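Local coordinates for protein N-acetyltransferase (Staphylococcus aureus subsp. aureus, PDB 4LUA) that probably transfers an acetyl group from acetyl-CoA to an amine of its substrate, as other GNAT-family N-acetyltransferases do, at residues 18-21 against 22-26; 124-127 against 128-131. One frame throughout, in Å; residues are numbered along the deposited sequence.

Both contacts are local, and both belong to the one GNAT domain. Interaction 1 lies near the C-terminal end of helix 15-25, which packs on the four-stranded antiparallel sheet of the first half of the chain; interaction 2 joins the loop after strand 117-123, a strand of the three-stranded sheet, to the first turn of helix 127-135. Their centres are 22 Å apart and their nearest atoms about 11 Å, so they do not touch. The segment just after helix 15-25 nevertheless reaches interaction 2, where the carbonyl of Gln31 accepts from the Asn126 amide. A glycerol, probably from the crystallisation liquor, is bound to the same Asn126 side chain.

Interaction 1 of 2, residues 18-21 against 22-26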
loop_
_atom_site.group_PDB
_atom_site.type_symbol
_atom_site.label_atom_id
_atom_site.label_comp_id
_atom_site.label_asym_id
_atom_site.label_seq_id
_atom_site.Cartn_x
_atom_site.Cartn_y
_atom_site.Cartn_z
ATOM N N TYR A 18 -13.660 -1.945 -5.267
ATOM C CA TYR A 18 -12.565 -1.451 -4.441
ATOM C C TYR A 18 -13.207 -1.120 -3.112
ATOM O O TYR A 18 -12.692 -1.460 -2.015
ATOM C CB TYR A 18 -11.927 -0.235 -5.099
ATOM C CG TYR A 18 -10.723 0.298 -4.339
ATOM C CD1 TYR A 18 -9.452 -0.094 -4.680
ATOM C CD2 TYR A 18 -10.901 1.218 -3.307
ATOM C CE1 TYR A 18 -8.368 0.399 -3.973
ATOM C CE2 TYR A 18 -9.838 1.729 -2.611
ATOM C CZ TYR A 18 -8.562 1.311 -2.954
ATOM O OH TYR A 18 -7.456 1.783 -2.234
ATOM N N LYS A 19 -14.375 -0.490 -3.191
ATOM C CA LYS A 19 -14.910 0.050 -1.965
ATOM C C LYS A 19 -15.357 -1.128 -1.105
ATOM O O LYS A 19 -15.187 -1.097 0.138
ATOM C CB LYS A 19 -16.092 0.993 -2.281
ATOM C CG LYS A 19 -16.732 1.607 -1.049
ATOM C CD LYS A 19 -17.809 2.639 -1.452
ATOM C CE LYS A 19 -18.708 2.871 -0.284
ATOM N NZ LYS A 19 -19.805 3.828 -0.604
ATOM N N ARG A 20 -15.789 -2.219 -1.760
ATOM C CA ARG A 20 -16.222 -3.365 -0.975
ATOM C C ARG A 20 -15.008 -3.977 -0.284
ATOM O O ARG A 20 -15.095 -4.392 0.890
ATOM C CB ARG A 20 -16.881 -4.395 -1.878
ATOM C CG ARG A 20 -17.344 -5.682 -1.207
ATOM C CD ARG A 20 -17.961 -6.603 -2.273
ATOM N NE ARG A 20 -18.866 -5.860 -3.170
ATOM C CZ ARG A 20 -18.727 -5.765 -4.500
ATOM N NH1 ARG A 20 -17.719 -6.386 -5.121
ATOM N NH2 ARG A 20 -19.600 -5.048 -5.218
ATOM N N LEU A 21 -13.883 -4.022 -0.991
ATOM C CA LEU A 21 -12.728 -4.678 -0.354
ATOM C C LEU A 21 -12.240 -3.871 0.843
ATOM O O LEU A 21 -11.983 -4.407 1.969
ATOM C CB LEU A 21 -11.566 -4.777 -1.347
ATOM C CG LEU A 21 -10.217 -5.217 -0.755
ATOM C CD1 LEU A 21 -10.275 -6.727 -0.468
ATOM C CD2 LEU A 21 -9.092 -4.856 -1.770
ATOM N N VAL A 22 -12.028 -2.574 0.608
ATOM C CA VAL A 22 -11.396 -1.786 1.664
ATOM C C VAL A 22 -12.295 -1.626 2.881
ATOM O O VAL A 22 -11.778 -1.598 4.021
ATOM C CB VAL A 22 -10.803 -0.427 1.204
ATOM C CG1 VAL A 22 -9.760 -0.646 0.019
ATOM C CG2 VAL A 22 -11.918 0.539 0.808
ATOM N N SER A 23 -13.607 -1.558 2.679
ATOM C CA SER A 23 -14.487 -1.485 3.831
ATOM C C SER A 23 -14.557 -2.837 4.542
ATOM O O SER A 23 -14.746 -2.872 5.753
ATOM C CB SER A 23 -15.875 -0.968 3.453
ATOM O OG SER A 23 -16.477 -1.794 2.480
ATOM N N THR A 24 -14.355 -3.944 3.818
ATOM C CA THR A 24 -14.488 -5.256 4.462
ATOM C C THR A 24 -13.197 -5.642 5.208
ATOM O O THR A 24 -13.194 -6.107 6.352
ATOM C CB THR A 24 -14.860 -6.336 3.444
ATOM O OG1 THR A 24 -16.161 -6.034 2.907
ATOM C CG2 THR A 24 -14.922 -7.683 4.131
ATOM N N VAL A 25 -12.079 -5.389 4.558
ATOM C CA VAL A 25 -10.781 -5.631 5.184
ATOM C C VAL A 25 -10.531 -4.678 6.400
ATOM O O VAL A 25 -10.087 -5.116 7.488
ATOM C CB VAL A 25 -9.725 -5.522 4.119
ATOM C CG1 VAL A 25 -8.317 -5.581 4.744
ATOM C CG2 VAL A 25 -9.964 -6.667 3.166
ATOM N N ASN A 26 -10.799 -3.398 6.191
ATOM C CA ASN A 26 -10.797 -2.353 7.203
ATOM C C ASN A 26 -9.363 -1.974 7.646
ATOM O O ASN A 26 -8.988 -0.793 7.638
ATOM C CB ASN A 26 -11.634 -2.773 8.414
ATOM C CG ASN A 26 -11.891 -1.626 9.352
ATOM O OD1 ASN A 26 -12.810 -0.837 9.124
ATOM N ND2 ASN A 26 -11.065 -1.512 10.411
#
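Ser23 and Thr24 each turn a side-chain hydroxyl back onto a carbonyl one turn earlier in helix 15-25. Ser23 OG, placed between its backbone N and carbonyl carbon (chi1 59°), donates to Lys19 O at 2.8 Å. Ser23 N reaches the same oxygen from the opposite face of the carbonyl plane. Thr24 repeats the scheme with another rotamer: OG1 sits anti to the carbonyl carbon (chi1 -64°) and gives Arg20 O a 2.8 Å bond, again across the plane from the backbone donor, Thr24 N. On either side of them along the helix come ordinary backbone bonds, Val22 N to Tyr18 O and Val25 N to Leu21 O, and Asn26, with positive phi, ends the helix.

Apolar contacts occupy the other side. Val22 CG1 lies over one face of the Tyr18 ring, 3.9 Å from its centroid, a CH-pi contact centred nearer CE2, which is 3.5 Å from CG1. Leu21 and Val25 run side by side, with Leu21 CD1 3.6 Å from Val25 CG2. Thr69 of strand 65-75 meets Tyr18, Leu21 and Val22, while Phe90 of strand 83-91 meets Val22 and Val25.

The helix is thus amphipathic: Tyr18, Leu21 and Val22 are buried against the sheet, Tyr18 also against helix 41-48, while on the exposed side two carbonyls each take a second, hydroxyl donor, which probably draws extra electron density onto their oxygens.

Interaction 2 of 2, residues 124-127 against 128-131; sequences SNNI and GAKV
Asn126 caps the start of helix 127-135: its OD1 accepts from Ala129 N at 3.0 Å, the classic N-cap bond. With CG anti to the backbone N (chi1 -169°), the amide folds over the first turn, and the N-H arrives 51° out of the amide plane, above it. The methyl of Ala129 packs against the same group, CB lying 3.4 Å from OD1 and 3.6 Å from CG.

The backbone of Asn126 joins in as well, its O accepting from Lys130 N at 3.1 Å. One residue on, Val131 N donates to Ile127 O at 2.8 Å. The Ile127 side chain crosses that of Val131 at a slant, CG1 and CD1 both 4.0 Å from Val131 CG2. Lys130, bent at chi3 (110°), sends its ammonium back toward the preceding loop, where a water takes a weak bond from NZ and donates to Ser124 O at 3.2 Å.

Farther out, Asn126 ND2 donates to Gln31 O and more weakly to Phe29 O, so both ends of the amide are engaged, which probably fixes its rotation. OD1 also binds a glycerol hydroxyl. Ser124 is held to strand 153-163 by backbone bonding with Asp156, and Lys130 packs on His158 of that strand.

One asparagine therefore satisfies an N-H at the helix start while tying the turn to the segment after helix 15-25; the helix dipole would probably favour the partial negative charge on OD1.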
loop_
_atom_site.group_PDB
_atom_site.type_symbol
_atom_site.label_atom_id
_atom_site.label_comp_id
_atom_site.label_asym_id
_atom_site.label_seq_id
_atom_site.Cartn_x
_atom_site.Cartn_y
_atom_site.Cartn_z
ATOM N N SER A 124 4.656 2.522 14.138
ATOM C CA SER A 124 5.902 2.102 14.776
ATOM C C SER A 124 5.961 0.786 15.513
ATOM O O SER A 124 7.056 0.233 15.634
ATOM C CB SER A 124 6.466 3.225 15.619
ATOM O OG SER A 124 5.635 3.416 16.729
ATOM N N ASN A 125 4.831 0.275 16.005
ATOM C CA ASN A 125 4.932 -1.020 16.691
ATOM C C ASN A 125 4.447 -2.152 15.787
ATOM O O ASN A 125 4.396 -3.305 16.248
ATOM C CB ASN A 125 4.120 -0.970 17.974
ATOM C CG ASN A 125 2.646 -0.657 17.701
ATOM O OD1 ASN A 125 2.280 -0.082 16.650
ATOM N ND2 ASN A 125 1.785 -1.019 18.672
ATOM N N ASN A 126 4.192 -1.868 14.508
ATOM C CA ASN A 126 3.790 -2.926 13.567
ATOM C C ASN A 126 5.036 -3.654 13.030
ATOM O O ASN A 126 5.451 -3.480 11.868
ATOM C CB ASN A 126 2.909 -2.374 12.437
ATOM C CG ASN A 126 2.265 -3.447 11.625
ATOM O OD1 ASN A 126 2.717 -4.635 11.610
ATOM N ND2 ASN A 126 1.227 -3.056 10.873
ATOM N N ILE A 127 5.605 -4.525 13.877
ATOM C CA ILE A 127 6.841 -5.234 13.486
ATOM C C ILE A 127 6.552 -6.272 12.428
ATOM O O ILE A 127 7.439 -6.588 11.600
ATOM C CB ILE A 127 7.523 -5.824 14.728
ATOM C CG1 ILE A 127 8.897 -6.482 14.434
ATOM C CG2 ILE A 127 6.619 -6.932 15.353
ATOM C CD1 ILE A 127 9.899 -5.443 14.001
ATOM N N GLY A 128 5.322 -6.820 12.368
ATOM C CA GLY A 128 5.007 -7.734 11.291
ATOM C C GLY A 128 5.220 -7.090 9.922
ATOM O O GLY A 128 5.795 -7.689 8.978
ATOM N N ALA A 129 4.679 -5.857 9.776
ATOM C CA ALA A 129 4.801 -5.184 8.488
ATOM C C ALA A 129 6.256 -4.769 8.237
ATOM O O ALA A 129 6.733 -4.839 7.058
ATOM C CB ALA A 129 3.870 -3.939 8.456
ATOM N N LYS A 130 6.978 -4.337 9.284
ATOM C CA LYS A 130 8.374 -3.919 9.078
ATOM C C LYS A 130 9.234 -5.120 8.639
ATOM O O LYS A 130 10.023 -5.008 7.685
ATOM C CB LYS A 130 8.928 -3.287 10.378
ATOM C CG LYS A 130 10.238 -2.497 10.168
ATOM C CD LYS A 130 10.613 -1.643 11.411
ATOM C CE LYS A 130 11.859 -2.202 12.125
ATOM N NZ LYS A 130 11.798 -1.898 13.625
ATOM N N VAL A 131 9.079 -6.290 9.292
ATOM C CA VAL A 131 9.832 -7.470 8.877
ATOM C C VAL A 131 9.473 -7.943 7.461
ATOM O O VAL A 131 10.348 -8.347 6.685
ATOM C CB VAL A 131 9.634 -8.608 9.917
ATOM C CG1 VAL A 131 10.114 -9.962 9.355
ATOM C CG2 VAL A 131 10.408 -8.230 11.179
HETATM O O HOH W 1 8.503 -2.020 13.958
#